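Local coordinates for protein geranyltranstransferase (PDB 3LOM) that probably condenses isopentenyl diphosphate with allylic diphosphates, in a magnesium-dependent reaction, to build farnesyl or geranylgeranyl diphosphate, at residues 53-58 against 78-83. Residues are numbered along the deposited sequence; the frame is centred on the assembly and turned at random.
With PO4 (phosphate ion), chain C.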
loop_
_atom_site.group_PDB
_atom_site.type_symbol
_atom_site.label_atom_id
_atom_site.label_comp_id
_atom_site.label_asym_id
_atom_site.label_seq_id
_atom_site.Cartn_x
_atom_site.Cartn_y
_atom_site.Cartn_z
ATOM N N ILE A 53 -18.668 2.306 9.139
ATOM C CA ILE A 53 -18.740 3.729 9.526
ATOM C C ILE A 53 -17.981 4.744 8.645
ATOM O O ILE A 53 -18.514 5.818 8.352
ATOM C CB ILE A 53 -18.470 3.934 11.067
ATOM C CG1 ILE A 53 -18.889 5.333 11.535
ATOM C CG2 ILE A 53 -17.022 3.612 11.451
ATOM C CD1 ILE A 53 -20.375 5.613 11.397
ATOM N N ARG A 54 -16.776 4.396 8.195
ATOM C CA ARG A 54 -15.963 5.315 7.382
ATOM C C ARG A 54 -16.576 5.770 6.035
ATOM O O ARG A 54 -16.555 6.974 5.757
ATOM C CB ARG A 54 -14.516 4.812 7.221
ATOM C CG ARG A 54 -13.701 4.891 8.500
ATOM C CD ARG A 54 -12.656 3.789 8.575
ATOM N NE ARG A 54 -12.043 3.695 9.901
ATOM C CZ ARG A 54 -12.537 2.993 10.920
ATOM N NH1 ARG A 54 -11.899 2.974 12.087
ATOM N NH2 ARG A 54 -13.667 2.309 10.783
ATOM N N PRO A 55 -17.122 4.838 5.204
ATOM C CA PRO A 55 -17.809 5.303 3.989
ATOM C C PRO A 55 -19.001 6.219 4.229
ATOM O O PRO A 55 -19.190 7.167 3.479
ATOM C CB PRO A 55 -18.304 4.004 3.349
ATOM C CG PRO A 55 -17.342 3.029 3.750
ATOM C CD PRO A 55 -16.958 3.373 5.162
ATOM N N ILE A 56 -19.786 5.928 5.263
ATOM C CA ILE A 56 -20.938 6.743 5.635
ATOM C C ILE A 56 -20.521 8.175 5.991
ATOM O O ILE A 56 -21.135 9.138 5.519
ATOM C CB ILE A 56 -21.731 6.111 6.808
ATOM C CG1 ILE A 56 -22.189 4.693 6.443
ATOM C CG2 ILE A 56 -22.937 6.980 7.177
ATOM C CD1 ILE A 56 -22.630 3.844 7.636
ATOM N N LEU A 57 -19.464 8.300 6.796
ATOM C CA LEU A 57 -18.920 9.605 7.188
ATOM C C LEU A 57 -18.459 10.398 5.980
ATOM O O LEU A 57 -18.713 11.593 5.905
ATOM C CB LEU A 57 -17.770 9.451 8.187
ATOM C CG LEU A 57 -18.121 8.910 9.573
ATOM C CD1 LEU A 57 -16.859 8.456 10.296
ATOM C CD2 LEU A 57 -18.904 9.928 10.399
ATOM N N VAL A 58 -17.803 9.721 5.038
ATOM C CA VAL A 58 -17.474 10.295 3.728
ATOM C C VAL A 58 -18.706 10.826 2.979
ATOM O O VAL A 58 -18.677 11.938 2.445
ATOM C CB VAL A 58 -16.707 9.269 2.858
ATOM C CG1 VAL A 58 -16.632 9.695 1.393
ATOM C CG2 VAL A 58 -15.330 9.085 3.406
ATOM N N ALA A 78 -11.978 3.618 -1.412
ATOM C CA ALA A 78 -10.562 3.676 -1.055
ATOM C C ALA A 78 -10.335 3.639 0.450
ATOM O O ALA A 78 -9.429 2.958 0.929
ATOM C CB ALA A 78 -9.940 4.904 -1.644
ATOM N N LEU A 79 -11.175 4.348 1.196
ATOM C CA LEU A 79 -11.115 4.304 2.651
ATOM C C LEU A 79 -11.455 2.966 3.257
ATOM O O LEU A 79 -10.785 2.536 4.199
ATOM C CB LEU A 79 -12.035 5.342 3.259
ATOM C CG LEU A 79 -11.314 6.474 3.958
ATOM C CD1 LEU A 79 -12.310 7.554 4.087
ATOM C CD2 LEU A 79 -10.776 6.072 5.326
ATOM N N GLU A 80 -12.510 2.324 2.752
ATOM C CA GLU A 80 -12.882 1.000 3.239
ATOM C C GLU A 80 -11.849 -0.042 2.886
ATOM O O GLU A 80 -11.553 -0.895 3.710
ATOM C CB GLU A 80 -14.255 0.549 2.753
ATOM C CG GLU A 80 -15.263 0.317 3.876
ATOM C CD GLU A 80 -14.698 -0.402 5.089
ATOM O OE1 GLU A 80 -14.641 0.221 6.175
ATOM O OE2 GLU A 80 -14.317 -1.581 4.961
ATOM N N LEU A 81 -11.304 0.039 1.671
ATOM C CA LEU A 81 -10.225 -0.852 1.240
ATOM C C LEU A 81 -8.999 -0.743 2.151
ATOM O O LEU A 81 -8.441 -1.771 2.558
ATOM C CB LEU A 81 -9.833 -0.589 -0.222
ATOM C CG LEU A 81 -10.725 -1.156 -1.334
ATOM C CD1 LEU A 81 -10.436 -0.454 -2.647
ATOM C CD2 LEU A 81 -10.530 -2.653 -1.482
ATOM N N THR A 82 -8.602 0.493 2.480
ATOM C CA THR A 82 -7.493 0.742 3.423
ATOM C C THR A 82 -7.827 0.201 4.816
ATOM O O THR A 82 -7.059 -0.574 5.372
ATOM C CB THR A 82 -7.078 2.244 3.489
ATOM O OG1 THR A 82 -6.735 2.713 2.175
ATOM C CG2 THR A 82 -5.864 2.432 4.410
ATOM N N HIS A 83 -8.990 0.567 5.349
ATOM C CA HIS A 83 -9.436 0.063 6.651
ATOM C C HIS A 83 -9.458 -1.462 6.692
ATOM O O HIS A 83 -8.940 -2.060 7.638
ATOM C CB HIS A 83 -10.815 0.630 7.002
ATOM C CG HIS A 83 -11.368 0.137 8.306
ATOM N ND1 HIS A 83 -10.679 0.239 9.496
ATOM C CD2 HIS A 83 -12.555 -0.438 8.608
ATOM C CE1 HIS A 83 -11.414 -0.260 10.474
ATOM N NE2 HIS A 83 -12.558 -0.678 9.963
HETATM P P PO4 C . -16.269 -0.541 11.605
HETATM O O1 PO4 C . -17.137 -0.837 12.802
HETATM O O2 PO4 C . -15.811 -1.841 10.979
HETATM O O3 PO4 C . -17.054 0.259 10.592
HETATM O O4 PO4 C . -15.071 0.257 12.067
HETATM O O HOH W 1 -15.412 1.396 8.617
#
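The guanidinium of R54 stacks face to face on the imidazole of H83, joining two nearly antiparallel helices (158° between segment axes, 8.9 Å apart) in the all-helical isoprenoid synthase fold. From CB, which comes within 4.4 Å of L79 CD2, the arginine chain bends at chi2 and brings CD over the imidazole face, 4.2 Å from the ring centroid, a CH-pi contact. NE and CZ continue across ND1 and CE1, NH1 lies nearest CE1, and the guanidinium centre sits 3.6 Å from that of the ring with the planes 12° apart. NH2 ends above the NE2 side of the ring; its approach to NE2 has a poor angle, so the evidence supports stacking rather than a hydrogen bond. The same NH2 donates to O4 of the phosphate at 2.8 Å and to a water. That water also donates to E80 OE1 and to phosphate O3, so the carboxylate is tied to the anion site through solvent. Although the phosphate probably comes from the crystallisation liquor, its bonds to R54 and to I53 N are consistent with the isopentenyl diphosphate site of the family, R54 and P55 closing the GGKxxRP signature. Beside this stack, P55 CG meets E80 CG at 3.4 Å, while H20 of helix 5-28 touches both residues. V58 CG2 presses on L79 CD1, and C196 of helix 178-201 packs against both side chains. At the start of helix 53-64, the backbone N of I53 donates to phosphate O3 at 3.0 Å with an N-H...O angle of 162°.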